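Side-chain contacts in pentafunctional AROM polypeptide (Schizosaccharomyces pombe, PDB 5SWV), which probably catalyses two successive shikimate-pathway steps in this fragment, dehydration of 3-dehydroquinate and NADPH-dependent reduction of the resulting 3-dehydroshikimate: residues A[9-14]-A[246-251]; A[252-257]-A[513-518]; A[268-273]-A[281-286]; A[289-294]-A[313-318]. All coordinates share one frame; numbering follows the deposited sequence.

Interaction 1 (A[9-14]-A[246-251]); sequences KKRSTF and IGEILP
Arg-11 reaches across to Glu-248 and makes a single-pronged salt bridge, its NH2 lying 2.8 Å from Glu-248 OE1. The arginine chain runs extended from CG to NE, which carries the guanidinium well clear of its own backbone. Glu-248 is folded instead: a bend at chi2 (-75°) folds the carboxylate back toward its own CA, and Arg-11 NH2 also lies 3.5 Å from Glu-248 CB. The oxygen sits in the guanidinium plane, at its edge, yet the nitrogen approaches OE1 from above the carboxylate plane. The two flat groups stand almost perpendicular, at 84°, and the N-H...O angle of 132° marks a bent bond. Off-centre over one guanidinium face lies Ile-249 CG1, 4.1 Å from Arg-11 NH1. Lys-10 NZ, 6.1 Å from Glu-248 OE1, could add some longer-range attraction. Behind the arginine, the backbone is held by Lys-9 NZ, which donates to Arg-11 O and forms a salt bridge with Asp-37. The contact thus joins the lead-in to strand 13-17 of the dehydroquinase barrel to the linker that follows helix 236-245, whose Arg-243 touches both Arg-11 and Ile-249.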
loop_
_atom_site.group_PDB
_atom_site.type_symbol
_atom_site.label_atom_id
_atom_site.label_comp_id
_atom_site.label_asym_id
_atom_site.label_seq_id
_atom_site.Cartn_x
_atom_site.Cartn_y
_atom_site.Cartn_z
ATOM N N LYS A 9 -8.962 -9.191 -6.675
ATOM C CA LYS A 9 -7.505 -9.270 -6.932
ATOM C C LYS A 9 -7.109 -10.716 -7.295
ATOM O O LYS A 9 -7.683 -11.678 -6.784
ATOM C CB LYS A 9 -6.725 -8.800 -5.694
ATOM C CG LYS A 9 -5.360 -8.197 -5.952
ATOM C CD LYS A 9 -4.943 -7.404 -4.723
ATOM C CE LYS A 9 -3.661 -6.614 -4.924
ATOM N NZ LYS A 9 -2.461 -7.436 -4.657
ATOM N N LYS A 10 -6.135 -10.859 -8.183
ATOM C CA LYS A 10 -5.664 -12.177 -8.595
ATOM C C LYS A 10 -4.933 -12.893 -7.470
ATOM O O LYS A 10 -5.260 -14.031 -7.173
ATOM C CB LYS A 10 -4.761 -12.083 -9.827
ATOM C CG LYS A 10 -5.524 -11.983 -11.146
ATOM C CD LYS A 10 -4.817 -12.739 -12.259
ATOM C CE LYS A 10 -4.927 -14.261 -12.076
ATOM N NZ LYS A 10 -3.726 -14.993 -12.568
ATOM N N ARG A 11 -3.961 -12.212 -6.857
ATOM C CA ARG A 11 -3.120 -12.777 -5.798
ATOM C C ARG A 11 -2.970 -11.814 -4.645
ATOM O O ARG A 11 -2.518 -10.688 -4.842
ATOM C CB ARG A 11 -1.723 -13.068 -6.343
ATOM C CG ARG A 11 -1.667 -14.312 -7.194
ATOM C CD ARG A 11 -0.387 -14.433 -7.998
ATOM N NE ARG A 11 -0.445 -15.703 -8.733
ATOM C CZ ARG A 11 -0.573 -15.854 -10.056
ATOM N NH1 ARG A 11 -0.604 -14.808 -10.896
ATOM N NH2 ARG A 11 -0.642 -17.088 -10.550
ATOM N N SER A 12 -3.316 -12.255 -3.444
ATOM C CA SER A 12 -3.064 -11.469 -2.239
ATOM C C SER A 12 -2.153 -12.229 -1.288
ATOM O O SER A 12 -2.080 -13.465 -1.327
ATOM C CB SER A 12 -4.373 -11.071 -1.542
ATOM O OG SER A 12 -5.425 -11.982 -1.831
ATOM N N THR A 13 -1.444 -11.471 -0.454
ATOM C CA THR A 13 -0.561 -12.027 0.568
ATOM C C THR A 13 -0.683 -11.194 1.819
ATOM O O THR A 13 -1.130 -10.066 1.756
ATOM C CB THR A 13 0.916 -12.011 0.131
ATOM O OG1 THR A 13 1.396 -10.665 0.090
ATOM C CG2 THR A 13 1.096 -12.642 -1.244
ATOM N N PHE A 14 -0.295 -11.751 2.958
ATOM C CA PHE A 14 -0.232 -10.978 4.190
ATOM C C PHE A 14 0.938 -11.397 5.068
ATOM O O PHE A 14 1.305 -12.579 5.121
ATOM C CB PHE A 14 -1.545 -11.036 4.961
ATOM C CG PHE A 14 -1.838 -12.359 5.611
ATOM C CD1 PHE A 14 -1.352 -12.648 6.886
ATOM C CD2 PHE A 14 -2.666 -13.301 4.982
ATOM C CE1 PHE A 14 -1.649 -13.858 7.509
ATOM C CE2 PHE A 14 -2.960 -14.520 5.598
ATOM C CZ PHE A 14 -2.442 -14.799 6.863
ATOM N N ILE A 246 7.699 -21.914 -11.558
ATOM C CA ILE A 246 6.691 -22.927 -11.914
ATOM C C ILE A 246 5.784 -22.548 -13.077
ATOM O O ILE A 246 4.979 -23.367 -13.489
ATOM C CB ILE A 246 5.830 -23.389 -10.716
ATOM C CG1 ILE A 246 4.864 -22.305 -10.238
ATOM C CG2 ILE A 246 6.718 -23.864 -9.575
ATOM C CD1 ILE A 246 3.771 -22.859 -9.357
ATOM N N GLY A 247 5.906 -21.328 -13.595
ATOM C CA GLY A 247 5.059 -20.852 -14.691
ATOM C C GLY A 247 3.746 -20.143 -14.344
ATOM O O GLY A 247 2.928 -19.920 -15.234
ATOM N N GLU A 248 3.545 -19.774 -13.077
ATOM C CA GLU A 248 2.350 -19.031 -12.655
ATOM C C GLU A 248 2.432 -17.560 -13.042
ATOM O O GLU A 248 1.502 -17.052 -13.628
ATOM C CB GLU A 248 2.115 -19.147 -11.149
ATOM C CG GLU A 248 1.434 -20.442 -10.707
ATOM C CD GLU A 248 -0.067 -20.491 -11.016
ATOM O OE1 GLU A 248 -0.867 -19.885 -10.255
ATOM O OE2 GLU A 248 -0.442 -21.168 -12.009
ATOM N N ILE A 249 3.532 -16.889 -12.708
ATOM C CA ILE A 249 3.786 -15.501 -13.139
ATOM C C ILE A 249 4.701 -15.482 -14.351
ATOM O O ILE A 249 5.844 -15.938 -14.263
ATOM C CB ILE A 249 4.471 -14.689 -12.027
ATOM C CG1 ILE A 249 3.480 -14.438 -10.899
ATOM C CG2 ILE A 249 5.006 -13.359 -12.551
ATOM C CD1 ILE A 249 4.115 -13.944 -9.616
ATOM N N LEU A 250 4.220 -14.927 -15.461
ATOM C CA LEU A 250 5.006 -14.833 -16.700
ATOM C C LEU A 250 5.773 -13.499 -16.806
ATOM O O LEU A 250 5.314 -12.483 -16.289
ATOM C CB LEU A 250 4.123 -15.033 -17.946
ATOM C CG LEU A 250 3.367 -16.362 -18.157
ATOM C CD1 LEU A 250 2.812 -16.455 -19.580
ATOM C CD2 LEU A 250 4.224 -17.590 -17.869
ATOM N N PRO A 251 6.949 -13.516 -17.469
ATOM C CA PRO A 251 7.727 -12.310 -17.749
ATOM C C PRO A 251 7.001 -11.325 -18.610
ATOM O O PRO A 251 6.350 -11.713 -19.573
ATOM C CB PRO A 251 8.937 -12.832 -18.529
ATOM C CG PRO A 251 9.092 -14.229 -18.087
ATOM C CD PRO A 251 7.716 -14.738 -17.797
#

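Interaction 2 (A[252-257]-A[513-518]); sequences EKFFLF and HLWTGM
Phe-254 and Trp-515 carry this contact by aromatic packing alone, with no hydrogen bond between the two segments. Phe-254 CE2 lies off-centre over one face of the indole, 3.5 Å from Trp-515 CG. CD2 of the same phenyl follows the fused system outward and comes within 3.8 Å of Trp-515 CE3. The planes are inclined at 49°, with 5.0 Å between the phenyl and six-membered ring centroids, an oblique arrangement. Both rings leave the backbone with CG anti to the carbonyl carbon (chi1 -69° in Phe-254, -73° in Trp-515), and the two side chains run alongside each other in opposing senses.

Polar interactions act at the margins. Trp-515 NE1 bonds to Ile-336 O, which should fix the rotation of the indole. At the helix end, Gly-517 takes a positive phi while its N still bonds to His-513 O, and Thr-516 OG1 accepts from Met-518 N at 3.2 Å in an ST turn. Through the Trp-515 contact, helix 500-516 packs back against the sheet containing strand 253-257, as in the shikimate dehydrogenase fold, where C-terminal helices pack back against the substrate-binding domain.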
loop_
_atom_site.group_PDB
_atom_site.type_symbol
_atom_site.label_atom_id
_atom_site.label_comp_id
_atom_site.label_asym_id
_atom_site.label_seq_id
_atom_site.Cartn_x
_atom_site.Cartn_y
_atom_site.Cartn_z
ATOM N N GLU A 252 7.206 -10.051 -18.314
ATOM C CA GLU A 252 6.455 -8.963 -18.909
ATOM C C GLU A 252 7.428 -7.838 -19.242
ATOM O O GLU A 252 8.419 -7.614 -18.521
ATOM C CB GLU A 252 5.329 -8.498 -17.982
ATOM C CG GLU A 252 4.028 -9.289 -18.146
ATOM C CD GLU A 252 3.037 -9.121 -16.987
ATOM O OE1 GLU A 252 2.749 -7.983 -16.585
ATOM O OE2 GLU A 252 2.533 -10.145 -16.470
ATOM N N LYS A 253 7.161 -7.178 -20.368
ATOM C CA LYS A 253 7.958 -6.050 -20.809
ATOM C C LYS A 253 7.250 -4.741 -20.459
ATOM O O LYS A 253 6.101 -4.533 -20.832
ATOM C CB LYS A 253 8.185 -6.122 -22.308
ATOM C CG LYS A 253 8.899 -7.376 -22.759
ATOM C CD LYS A 253 9.944 -7.069 -23.818
ATOM C CE LYS A 253 10.585 -8.333 -24.373
ATOM N NZ LYS A 253 9.717 -8.920 -25.437
ATOM N N PHE A 254 7.953 -3.882 -19.726
ATOM C CA PHE A 254 7.490 -2.542 -19.367
ATOM C C PHE A 254 8.320 -1.489 -20.097
ATOM O O PHE A 254 9.456 -1.738 -20.483
ATOM C CB PHE A 254 7.564 -2.337 -17.851
ATOM C CG PHE A 254 6.568 -3.170 -17.088
ATOM C CD1 PHE A 254 6.879 -4.465 -16.691
ATOM C CD2 PHE A 254 5.304 -2.675 -16.789
ATOM C CE1 PHE A 254 5.943 -5.247 -16.018
ATOM C CE2 PHE A 254 4.377 -3.443 -16.094
ATOM C CZ PHE A 254 4.691 -4.728 -15.713
ATOM N N PHE A 255 7.726 -0.315 -20.289
ATOM C CA PHE A 255 8.304 0.709 -21.142
ATOM C C PHE A 255 8.098 2.129 -20.608
ATOM O O PHE A 255 7.321 2.351 -19.701
ATOM C CB PHE A 255 7.713 0.585 -22.554
ATOM C CG PHE A 255 8.042 -0.708 -23.240
ATOM C CD1 PHE A 255 9.223 -0.848 -23.958
ATOM C CD2 PHE A 255 7.184 -1.791 -23.162
ATOM C CE1 PHE A 255 9.542 -2.052 -24.586
ATOM C CE2 PHE A 255 7.493 -2.999 -23.790
ATOM C CZ PHE A 255 8.669 -3.125 -24.505
ATOM N N LEU A 256 8.852 3.066 -21.169
ATOM C CA LEU A 256 8.655 4.494 -20.961
ATOM C C LEU A 256 8.518 5.135 -22.337
ATOM O O LEU A 256 9.391 4.966 -23.173
ATOM C CB LEU A 256 9.845 5.107 -20.228
ATOM C CG LEU A 256 9.817 6.631 -19.993
ATOM C CD1 LEU A 256 8.600 7.055 -19.173
ATOM C CD2 LEU A 256 11.100 7.116 -19.324
ATOM N N PHE A 257 7.418 5.846 -22.577
ATOM C CA PHE A 257 7.227 6.581 -23.808
ATOM C C PHE A 257 7.446 8.060 -23.545
ATOM O O PHE A 257 7.095 8.563 -22.473
ATOM C CB PHE A 257 5.817 6.388 -24.318
ATOM C CG PHE A 257 5.409 4.951 -24.504
ATOM C CD1 PHE A 257 6.274 4.015 -25.067
ATOM C CD2 PHE A 257 4.118 4.541 -24.166
ATOM C CE1 PHE A 257 5.861 2.703 -25.260
ATOM C CE2 PHE A 257 3.702 3.237 -24.365
ATOM C CZ PHE A 257 4.574 2.314 -24.904
ATOM N N HIS A 513 3.035 -0.473 -8.322
ATOM C CA HIS A 513 1.974 -1.103 -7.538
ATOM C C HIS A 513 0.733 -1.336 -8.411
ATOM O O HIS A 513 0.165 -2.426 -8.410
ATOM C CB HIS A 513 1.675 -0.274 -6.275
ATOM C CG HIS A 513 0.565 -0.812 -5.416
ATOM N ND1 HIS A 513 -0.485 -0.026 -4.982
ATOM C CD2 HIS A 513 0.349 -2.040 -4.892
ATOM C CE1 HIS A 513 -1.299 -0.744 -4.236
ATOM N NE2 HIS A 513 -0.819 -1.973 -4.171
ATOM N N LEU A 514 0.343 -0.347 -9.201
ATOM C CA LEU A 514 -0.821 -0.526 -10.078
ATOM C C LEU A 514 -0.599 -1.651 -11.088
ATOM O O LEU A 514 -1.543 -2.319 -11.462
ATOM C CB LEU A 514 -1.193 0.782 -10.808
ATOM C CG LEU A 514 -1.706 1.906 -9.913
ATOM C CD1 LEU A 514 -1.434 3.242 -10.592
ATOM C CD2 LEU A 514 -3.177 1.732 -9.549
ATOM N N TRP A 515 0.639 -1.864 -11.513
ATOM C CA TRP A 515 0.943 -2.948 -12.457
ATOM C C TRP A 515 1.069 -4.332 -11.852
ATOM O O TRP A 515 0.470 -5.255 -12.358
ATOM C CB TRP A 515 2.214 -2.644 -13.230
ATOM C CG TRP A 515 2.045 -1.585 -14.246
ATOM C CD1 TRP A 515 0.972 -1.395 -15.086
ATOM C CD2 TRP A 515 2.999 -0.587 -14.586
ATOM N NE1 TRP A 515 1.201 -0.323 -15.908
ATOM C CE2 TRP A 515 2.444 0.183 -15.633
ATOM C CE3 TRP A 515 4.270 -0.258 -14.104
ATOM C CZ2 TRP A 515 3.120 1.247 -16.208
ATOM C CZ3 TRP A 515 4.944 0.804 -14.679
ATOM C CH2 TRP A 515 4.368 1.546 -15.720
ATOM N N THR A 516 1.868 -4.474 -10.798
ATOM C CA THR A 516 2.235 -5.793 -10.239
ATOM C C THR A 516 1.351 -6.235 -9.076
ATOM O O THR A 516 1.434 -7.375 -8.627
ATOM C CB THR A 516 3.689 -5.785 -9.725
ATOM O OG1 THR A 516 3.801 -4.946 -8.563
ATOM C CG2 THR A 516 4.622 -5.280 -10.795
ATOM N N GLY A 517 0.520 -5.335 -8.567
ATOM C CA GLY A 517 -0.277 -5.611 -7.363
ATOM C C GLY A 517 0.491 -5.525 -6.049
ATOM O O GLY A 517 -0.072 -5.835 -5.005
ATOM N N MET A 518 1.747 -5.060 -6.093
ATOM C CA MET A 518 2.658 -5.111 -4.943
ATOM C C MET A 518 3.393 -3.803 -4.751
ATOM O O MET A 518 3.790 -3.173 -5.721
ATOM C CB MET A 518 3.681 -6.226 -5.162
ATOM C CG MET A 518 3.031 -7.609 -5.256
ATOM S SD MET A 518 4.130 -8.997 -5.571
ATOM C CE MET A 518 4.969 -8.374 -7.006
#

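Interaction 3 (A[268-273]-A[281-286]); sequences ILHSTA and HTYEAF
The rings of His-270 and Tyr-283 form an offset stack, nearly parallel with 10° between their planes and 4.3 Å between their centroids. The overlap is partial: one side of the phenol, CD2 and CE2, covers the imidazole, and CE2 comes to 3.3 Å from His-270 CD2. Tyr-283 CD2 continues the contact down to the root of the histidine, 3.5 Å from its CB. A chi1 of -170° swings the Tyr-283 ring away from its own backbone N and lays it along the helix flank; its hydroxyl is hydrogen-bonded to Asn-307 OD1, on strand 303-308. Phe-512 of helix 500-516 also packs against His-270.

Helix 266-277 is the crossover of a beta-alpha-beta unit whose parallel strands are 253-257 and 282-285, and the stack ties this helix to the second of them, at the edge of the substrate-binding domain's mixed sheet.

Polar contact between the segments runs through one water. It accepts from Tyr-283 N at 3.1 Å and donates to Ser-271 OG at 2.9 Å; that hydroxyl is also bonded to Pro-267 O. Within the helix, Ile-268 O is gripped twice. Thr-272 N and Thr-272 OG1 approach it from opposite faces of the carbonyl plane, the hydroxyl donating at 2.7 Å.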
loop_
_atom_site.group_PDB
_atom_site.type_symbol
_atom_site.label_atom_id
_atom_site.label_comp_id
_atom_site.label_asym_id
_atom_site.label_seq_id
_atom_site.Cartn_x
_atom_site.Cartn_y
_atom_site.Cartn_z
ATOM N N ILE A 268 16.078 2.273 -14.088
ATOM C CA ILE A 268 16.812 1.816 -12.898
ATOM C C ILE A 268 15.826 1.602 -11.761
ATOM O O ILE A 268 15.935 0.624 -11.012
ATOM C CB ILE A 268 17.930 2.788 -12.427
ATOM C CG1 ILE A 268 18.804 3.250 -13.614
ATOM C CG2 ILE A 268 18.825 2.115 -11.384
ATOM C CD1 ILE A 268 20.026 4.072 -13.241
ATOM N N LEU A 269 14.858 2.510 -11.649
ATOM C CA LEU A 269 13.870 2.459 -10.563
ATOM C C LEU A 269 13.067 1.173 -10.613
ATOM O O LEU A 269 13.017 0.428 -9.627
ATOM C CB LEU A 269 12.985 3.720 -10.560
ATOM C CG LEU A 269 11.498 3.778 -10.172
ATOM C CD1 LEU A 269 11.047 3.072 -8.908
ATOM C CD2 LEU A 269 11.113 5.255 -10.070
ATOM N N HIS A 270 12.487 0.882 -11.767
ATOM C CA HIS A 270 11.677 -0.327 -11.909
ATOM C C HIS A 270 12.505 -1.625 -11.949
ATOM O O HIS A 270 12.078 -2.629 -11.388
ATOM C CB HIS A 270 10.755 -0.198 -13.111
ATOM C CG HIS A 270 9.716 0.864 -12.946
ATOM N ND1 HIS A 270 8.446 0.593 -12.492
ATOM C CD2 HIS A 270 9.757 2.198 -13.164
ATOM C CE1 HIS A 270 7.747 1.712 -12.437
ATOM N NE2 HIS A 270 8.520 2.701 -12.840
ATOM N N SER A 271 13.680 -1.590 -12.586
ATOM C CA SER A 271 14.643 -2.723 -12.573
ATOM C C SER A 271 14.950 -3.146 -11.160
ATOM O O SER A 271 14.894 -4.336 -10.841
ATOM C CB SER A 271 15.987 -2.352 -13.223
ATOM O OG SER A 271 15.875 -2.227 -14.626
ATOM N N THR A 272 15.274 -2.154 -10.327
ATOM C CA THR A 272 15.541 -2.374 -8.912
ATOM C C THR A 272 14.332 -2.976 -8.226
ATOM O O THR A 272 14.479 -3.919 -7.477
ATOM C CB THR A 272 15.970 -1.083 -8.202
ATOM O OG1 THR A 272 17.104 -0.542 -8.876
ATOM C CG2 THR A 272 16.341 -1.341 -6.768
ATOM N N ALA A 273 13.139 -2.467 -8.486
ATOM C CA ALA A 273 11.943 -3.017 -7.842
ATOM C C ALA A 273 11.729 -4.515 -8.147
ATOM O O ALA A 273 11.390 -5.283 -7.240
ATOM C CB ALA A 273 10.712 -2.216 -8.230
ATOM N N HIS A 281 10.752 -9.232 -14.706
ATOM C CA HIS A 281 10.300 -8.305 -15.742
ATOM C C HIS A 281 11.483 -7.489 -16.270
ATOM O O HIS A 281 12.578 -7.532 -15.708
ATOM C CB HIS A 281 9.187 -7.392 -15.196
ATOM C CG HIS A 281 7.998 -8.119 -14.613
ATOM N ND1 HIS A 281 7.384 -9.187 -15.232
ATOM C CD2 HIS A 281 7.291 -7.899 -13.477
ATOM C CE1 HIS A 281 6.363 -9.602 -14.505
ATOM N NE2 HIS A 281 6.284 -8.835 -13.432
ATOM N N THR A 282 11.262 -6.778 -17.369
ATOM C CA THR A 282 12.214 -5.765 -17.841
ATOM C C THR A 282 11.504 -4.432 -18.016
ATOM O O THR A 282 10.296 -4.414 -18.239
ATOM C CB THR A 282 12.843 -6.166 -19.178
ATOM O OG1 THR A 282 11.812 -6.470 -20.123
ATOM C CG2 THR A 282 13.729 -7.376 -18.997
ATOM N N TYR A 283 12.249 -3.323 -17.920
ATOM C CA TYR A 283 11.728 -1.964 -18.193
ATOM C C TYR A 283 12.703 -1.205 -19.088
ATOM O O TYR A 283 13.885 -1.123 -18.783
ATOM C CB TYR A 283 11.522 -1.206 -16.878
ATOM C CG TYR A 283 10.759 0.137 -16.913
ATOM C CD1 TYR A 283 11.312 1.287 -17.477
ATOM C CD2 TYR A 283 9.514 0.261 -16.300
ATOM C CE1 TYR A 283 10.628 2.498 -17.461
ATOM C CE2 TYR A 283 8.827 1.471 -16.273
ATOM C CZ TYR A 283 9.383 2.581 -16.850
ATOM O OH TYR A 283 8.692 3.760 -16.806
ATOM N N GLU A 284 12.190 -0.637 -20.178
ATOM C CA GLU A 284 13.017 0.006 -21.210
ATOM C C GLU A 284 12.473 1.358 -21.654
ATOM O O GLU A 284 11.292 1.493 -21.977
ATOM C CB GLU A 284 13.079 -0.870 -22.469
ATOM C CG GLU A 284 13.863 -2.154 -22.310
ATOM C CD GLU A 284 13.375 -3.271 -23.225
ATOM O OE1 GLU A 284 14.219 -3.765 -24.001
ATOM O OE2 GLU A 284 12.169 -3.664 -23.155
ATOM N N ALA A 285 13.349 2.345 -21.737
ATOM C CA ALA A 285 13.061 3.529 -22.537
ATOM C C ALA A 285 12.750 3.129 -23.993
ATOM O O ALA A 285 13.442 2.296 -24.571
ATOM C CB ALA A 285 14.237 4.494 -22.486
ATOM N N PHE A 286 11.682 3.687 -24.552
ATOM C CA PHE A 286 11.311 3.470 -25.948
ATOM C C PHE A 286 10.912 4.818 -26.556
ATOM O O PHE A 286 9.727 5.144 -26.696
ATOM C CB PHE A 286 10.192 2.434 -26.067
ATOM C CG PHE A 286 9.974 1.950 -27.469
ATOM C CD1 PHE A 286 10.781 0.942 -28.007
ATOM C CD2 PHE A 286 8.978 2.496 -28.266
ATOM C CE1 PHE A 286 10.597 0.495 -29.314
ATOM C CE2 PHE A 286 8.785 2.050 -29.566
ATOM C CZ PHE A 286 9.595 1.055 -30.093
HETATM O O HOH W 1 14.846 -4.160 -16.522
#

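Interaction 4 (A[289-294]-A[313-318]); sequences DTVDEV and KLSVMK
Two loops of the substrate-binding domain come together where the CA atoms of Val-291 and Val-316 stand 6.6 Å apart, the first leading into a short 3-10 segment and the second folded as a type I beta turn from Leu-314 to Met-317. The turn is closed by a bond from Met-317 N to Leu-314 O, and Val-294 N likewise bonds back to Val-291 O.

Val-291 fills the centre. Its CG2, anti to the backbone N, points into the turn and lies 3.6 Å from Ser-315 OG; the same methyl meets Val-316 more loosely, 4.4 Å from its CB. Ser-315 brings its hydroxyl there because OG stands between its own backbone N and carbonyl carbon (chi1 58°). Tyr-312 also packs against Val-291.

At the surface, Asp-292 and Lys-318 cross at about a right angle without pairing: OD1 of Asp-292 approaches the CE methylene of Lys-318, while the lysine chain bends at chi3 and chi4 and turns NZ back into a weak bond with Ser-315 O. Any attraction between the charges would probably act only at longer range. The loop of residues 289-294 is braced internally by Glu-293, whose OE2 accepts from both the backbone and the hydroxyl of Thr-290, the bond from Thr-290 N measuring 2.9 Å and running nearly straight at 161°.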
loop_
_atom_site.group_PDB
_atom_site.type_symbol
_atom_site.label_atom_id
_atom_site.label_comp_id
_atom_site.label_asym_id
_atom_site.label_seq_id
_atom_site.Cartn_x
_atom_site.Cartn_y
_atom_site.Cartn_z
ATOM N N ASP A 289 9.336 9.429 -32.210
ATOM C CA ASP A 289 9.161 10.740 -32.841
ATOM C C ASP A 289 7.702 11.165 -32.898
ATOM O O ASP A 289 7.391 12.357 -32.783
ATOM C CB ASP A 289 9.769 10.737 -34.258
ATOM C CG ASP A 289 11.295 10.754 -34.249
ATOM O OD1 ASP A 289 11.909 11.227 -33.266
ATOM O OD2 ASP A 289 11.890 10.301 -35.240
ATOM N N THR A 290 6.827 10.190 -33.107
ATOM C CA THR A 290 5.393 10.380 -32.979
ATOM C C THR A 290 4.874 9.502 -31.852
ATOM O O THR A 290 5.523 8.545 -31.433
ATOM C CB THR A 290 4.615 10.065 -34.293
ATOM O OG1 THR A 290 4.497 8.647 -34.488
ATOM C CG2 THR A 290 5.297 10.691 -35.506
ATOM N N VAL A 291 3.686 9.842 -31.376
ATOM C CA VAL A 291 2.955 9.014 -30.422
ATOM C C VAL A 291 2.399 7.730 -31.052
ATOM O O VAL A 291 2.143 6.757 -30.350
ATOM C CB VAL A 291 1.798 9.817 -29.779
ATOM C CG1 VAL A 291 0.635 10.008 -30.756
ATOM C CG2 VAL A 291 1.335 9.157 -28.486
ATOM N N ASP A 292 2.198 7.731 -32.366
ATOM C CA ASP A 292 1.502 6.620 -33.027
ATOM C C ASP A 292 2.344 5.378 -33.140
ATOM O O ASP A 292 1.807 4.281 -33.276
ATOM C CB ASP A 292 1.008 7.047 -34.397
ATOM C CG ASP A 292 -0.016 8.128 -34.294
ATOM O OD1 ASP A 292 -1.166 7.783 -33.931
ATOM O OD2 ASP A 292 0.351 9.314 -34.505
ATOM N N GLU A 293 3.658 5.569 -33.055
ATOM C CA GLU A 293 4.617 4.483 -33.074
ATOM C C GLU A 293 4.584 3.607 -31.815
ATOM O O GLU A 293 5.134 2.508 -31.841
ATOM C CB GLU A 293 6.034 5.037 -33.301
ATOM C CG GLU A 293 6.251 5.654 -34.685
ATOM C CD GLU A 293 7.516 6.503 -34.764
ATOM O OE1 GLU A 293 8.557 5.989 -35.207
ATOM O OE2 GLU A 293 7.484 7.690 -34.384
ATOM N N VAL A 294 3.941 4.059 -30.733
ATOM C CA VAL A 294 3.847 3.252 -29.504
ATOM C C VAL A 294 2.727 2.205 -29.557
ATOM O O VAL A 294 2.664 1.329 -28.702
ATOM C CB VAL A 294 3.686 4.109 -28.212
ATOM C CG1 VAL A 294 4.625 5.318 -28.212
ATOM C CG2 VAL A 294 2.234 4.536 -27.982
ATOM N N LYS A 313 1.617 12.671 -22.754
ATOM C CA LYS A 313 0.636 12.380 -21.694
ATOM C C LYS A 313 -0.823 12.647 -22.099
ATOM O O LYS A 313 -1.735 11.978 -21.602
ATOM C CB LYS A 313 0.984 13.125 -20.414
ATOM C CG LYS A 313 2.283 12.630 -19.809
ATOM C CD LYS A 313 2.980 13.656 -18.937
ATOM C CE LYS A 313 2.486 13.609 -17.513
ATOM N NZ LYS A 313 3.621 13.894 -16.596
ATOM N N LEU A 314 -1.042 13.602 -23.005
ATOM C CA LEU A 314 -2.390 13.889 -23.497
ATOM C C LEU A 314 -2.726 13.123 -24.775
ATOM O O LEU A 314 -3.823 12.579 -24.905
ATOM C CB LEU A 314 -2.589 15.398 -23.709
ATOM C CG LEU A 314 -2.614 16.266 -22.436
ATOM C CD1 LEU A 314 -1.218 16.745 -22.033
ATOM C CD2 LEU A 314 -3.521 17.459 -22.627
ATOM N N SER A 315 -1.779 13.076 -25.709
ATOM C CA SER A 315 -2.027 12.466 -27.017
ATOM C C SER A 315 -2.143 10.949 -26.974
ATOM O O SER A 315 -2.659 10.355 -27.906
ATOM C CB SER A 315 -0.953 12.875 -28.021
ATOM O OG SER A 315 0.319 12.494 -27.561
ATOM N N VAL A 316 -1.675 10.330 -25.900
ATOM C CA VAL A 316 -1.763 8.884 -25.752
ATOM C C VAL A 316 -3.169 8.430 -25.366
ATOM O O VAL A 316 -3.542 7.293 -25.636
ATOM C CB VAL A 316 -0.721 8.361 -24.723
ATOM C CG1 VAL A 316 -1.193 8.539 -23.281
ATOM C CG2 VAL A 316 -0.372 6.912 -25.001
ATOM N N MET A 317 -3.932 9.316 -24.734
ATOM C CA MET A 317 -5.280 8.991 -24.226
ATOM C C MET A 317 -6.239 8.465 -25.295
ATOM O O MET A 317 -7.130 7.682 -24.992
ATOM C CB MET A 317 -5.891 10.209 -23.530
ATOM C CG MET A 317 -5.170 10.546 -22.242
ATOM S SD MET A 317 -5.613 12.135 -21.537
ATOM C CE MET A 317 -7.258 11.754 -20.931
ATOM N N LYS A 318 -6.053 8.940 -26.523
ATOM C CA LYS A 318 -6.532 8.295 -27.755
ATOM C C LYS A 318 -6.700 6.760 -27.667
ATOM O O LYS A 318 -7.776 6.231 -27.966
ATOM C CB LYS A 318 -5.527 8.601 -28.877
ATOM C CG LYS A 318 -6.127 8.863 -30.244
ATOM C CD LYS A 318 -5.108 8.669 -31.385
ATOM C CE LYS A 318 -3.814 9.473 -31.233
ATOM N NZ LYS A 318 -4.045 10.929 -30.958
#

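How the interactions relate
From the N terminus, interaction 1 closes first: its loop spans the 231 residues of most of the dehydroquinase barrel and ties the lead-in to the barrel's first strand to the linker after helix 236-245. Interaction 2 opens directly afterwards and closes the largest loop, 255 residues, bringing the late helix 500-516 back to strand 253-257. Interactions 3 and 4 nest within that loop one after the other, without crossing: a short one across the helix-to-strand turn, then one between two surface loops. Strands 253-257 and 282-285 pair directly, joining interactions 2 and 3, and Phe-257 packs on Val-294 to reach interaction 4. Lys-9 NZ, 2.9 Å from Gly-517 O, links the barrel side to interaction 2.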